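PDB 3Q63: Mll2253 protein from Mesorhizobium loti, which is of unknown function but, as a member of the AHA1 family, may be related to activators of the Hsp90 ATPase. Local coordinates for residues B[27-32]-B[72-77]. Sequence-based numbering, arbitrary orientation.
Sequences ALTQPH and KTLSYT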
loop_
_atom_site.group_PDB
_atom_site.type_symbol
_atom_site.label_atom_id
_atom_site.label_comp_id
_atom_site.label_asym_id
_atom_site.label_seq_id
_atom_site.Cartn_x
_atom_site.Cartn_y
_atom_site.Cartn_z
ATOM N N ALA B 27 7.218 9.428 17.009
ATOM C CA ALA B 27 6.924 9.177 15.602
ATOM C C ALA B 27 6.405 7.752 15.386
ATOM O O ALA B 27 5.693 7.485 14.421
ATOM C CB ALA B 27 8.174 9.417 14.755
ATOM N N LEU B 28 6.759 6.841 16.287
ATOM C CA LEU B 28 6.329 5.444 16.178
ATOM C C LEU B 28 5.012 5.141 16.898
ATOM O O LEU B 28 4.385 4.113 16.646
ATOM C CB LEU B 28 7.411 4.518 16.750
ATOM C CG LEU B 28 8.758 4.465 16.028
ATOM C CD1 LEU B 28 9.773 3.740 16.882
ATOM C CD2 LEU B 28 8.588 3.784 14.682
ATOM N N THR B 29 4.599 6.040 17.788
ATOM C CA THR B 29 3.395 5.840 18.582
ATOM C C THR B 29 2.292 6.889 18.419
ATOM O O THR B 29 1.229 6.765 19.016
ATOM C CB THR B 29 3.758 5.760 20.075
ATOM O OG1 THR B 29 4.432 6.963 20.463
ATOM C CG2 THR B 29 4.673 4.565 20.337
ATOM N N GLN B 30 2.545 7.921 17.622
ATOM C CA GLN B 30 1.552 8.972 17.403
ATOM C C GLN B 30 0.866 8.757 16.063
ATOM O O GLN B 30 1.506 8.822 15.018
ATOM C CB GLN B 30 2.229 10.335 17.404
ATOM C CG GLN B 30 2.876 10.699 18.720
ATOM C CD GLN B 30 2.006 11.599 19.548
ATOM O OE1 GLN B 30 0.921 11.209 19.985
ATOM N NE2 GLN B 30 2.468 12.823 19.767
ATOM N N PRO B 31 -0.456 8.524 16.078
ATOM C CA PRO B 31 -1.236 8.296 14.860
ATOM C C PRO B 31 -0.949 9.245 13.704
ATOM O O PRO B 31 -0.677 8.802 12.586
ATOM C CB PRO B 31 -2.677 8.416 15.348
ATOM C CG PRO B 31 -2.601 7.868 16.720
ATOM C CD PRO B 31 -1.335 8.512 17.262
ATOM N N HIS B 32 -1.005 10.550 13.967
ATOM C CA HIS B 32 -0.777 11.534 12.907
ATOM C C HIS B 32 0.656 11.495 12.383
ATOM O O HIS B 32 0.918 11.870 11.241
ATOM C CB HIS B 32 -1.128 12.950 13.397
ATOM C CG HIS B 32 -0.094 13.561 14.296
ATOM N ND1 HIS B 32 0.171 13.088 15.562
ATOM C CD2 HIS B 32 0.722 14.628 14.114
ATOM C CE1 HIS B 32 1.103 13.838 16.126
ATOM N NE2 HIS B 32 1.454 14.778 15.269
ATOM N N LYS B 72 11.625 2.471 24.503
ATOM C CA LYS B 72 12.496 1.303 24.372
ATOM C C LYS B 72 12.021 0.206 23.426
ATOM O O LYS B 72 12.744 -0.170 22.498
ATOM C CB LYS B 72 12.760 0.697 25.753
ATOM C CG LYS B 72 13.509 1.623 26.702
ATOM C CD LYS B 72 13.744 0.964 28.054
ATOM C CE LYS B 72 14.535 1.876 28.986
ATOM N NZ LYS B 72 14.837 1.202 30.283
ATOM N N THR B 73 10.815 -0.306 23.661
ATOM C CA THR B 73 10.276 -1.382 22.838
ATOM C C THR B 73 8.806 -1.202 22.475
ATOM O O THR B 73 8.009 -0.696 23.267
ATOM C CB THR B 73 10.417 -2.746 23.554
ATOM O OG1 THR B 73 11.767 -2.914 24.000
ATOM C CG2 THR B 73 10.064 -3.883 22.612
ATOM N N LEU B 74 8.454 -1.641 21.272
ATOM C CA LEU B 74 7.089 -1.567 20.792
ATOM C C LEU B 74 6.835 -2.734 19.846
ATOM O O LEU B 74 7.572 -2.930 18.881
ATOM C CB LEU B 74 6.846 -0.244 20.061
ATOM C CG LEU B 74 5.482 -0.072 19.378
ATOM C CD1 LEU B 74 4.361 -0.200 20.399
ATOM C CD2 LEU B 74 5.429 1.282 18.691
ATOM N N SER B 75 5.800 -3.514 20.122
ATOM C CA SER B 75 5.476 -4.642 19.258
ATOM C C SER B 75 3.984 -4.755 19.029
ATOM O O SER B 75 3.183 -4.443 19.910
ATOM C CB SER B 75 5.995 -5.950 19.863
ATOM O OG SER B 75 5.603 -7.064 19.079
ATOM N N TYR B 76 3.620 -5.181 17.825
ATOM C CA TYR B 76 2.226 -5.383 17.455
ATOM C C TYR B 76 2.104 -6.334 16.277
ATOM O O TYR B 76 3.049 -6.475 15.484
ATOM C CB TYR B 76 1.513 -4.056 17.129
ATOM C CG TYR B 76 2.216 -3.075 16.200
ATOM C CD1 TYR B 76 2.881 -1.962 16.716
ATOM C CD2 TYR B 76 2.140 -3.207 14.811
ATOM C CE1 TYR B 76 3.446 -0.996 15.877
ATOM C CE2 TYR B 76 2.701 -2.248 13.960
ATOM C CZ TYR B 76 3.352 -1.144 14.502
ATOM O OH TYR B 76 3.901 -0.187 13.671
ATOM N N THR B 77 0.952 -6.999 16.177
ATOM C CA THR B 77 0.699 -7.930 15.081
ATOM C C THR B 77 0.538 -7.128 13.802
ATOM O O THR B 77 0.175 -5.949 13.825
ATOM C CB THR B 77 -0.599 -8.760 15.289
ATOM O OG1 THR B 77 -1.682 -7.873 15.594
ATOM C CG2 THR B 77 -0.432 -9.781 16.414
HETATM O O HOH W 1 4.993 2.258 14.823
#
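L28 and L74 bring the two backbones to their nearest approach, 8.4 Å between CA atoms, where the last turn of helix 21-29 lies over strand 73-77; no direct hydrogen bond joins the segments, so side chains and one water span the gap. The apolar part rests on one methyl group, CD2 of L74. It lies 3.7 Å from CG2 of T29 and also meets CB of L28 at 4.3 Å. Separately, the same CD2 comes to 3.6 Å from the carbonyl O of L28, a van der Waals approach to a polar atom. Two torsions of L74 put the methyl there: CG is anti to the backbone N (chi1 174°), and chi2 (59°) turns CD1 aside, leaving CD2 anti to CA as the outermost methyl, directed at the end of the helix. Only 101 Å² is buried between the segments, yet L28, T29 and L74 are all buried in the assembly, which means that other parts of the chain complete the enclosure: F43 touches both T29 and L74, L97 packs on L28, and V68 on L74. T29 divides its two branches, giving CG2 to the leucine while OG1 hydrogen-bonds back to the carbonyl O of W25 in the preceding turn. The short helices 21-29 and 31-37, the antiparallel sheet and the long C-terminal helix 118-141 make up the helix-grip fold of the Bet v 1-like clan, and here the end of the first short helix is joined to the inner strand 73-77. A water-mediated link runs beside the methyl contact. The water donates to O of L28 at 2.7 Å. Its hydrogen bond to OH of Y76, whose ring packs edge-to-face with F51, measures 2.9 Å and places the water at the tyrosine ring's edge, in the ring plane.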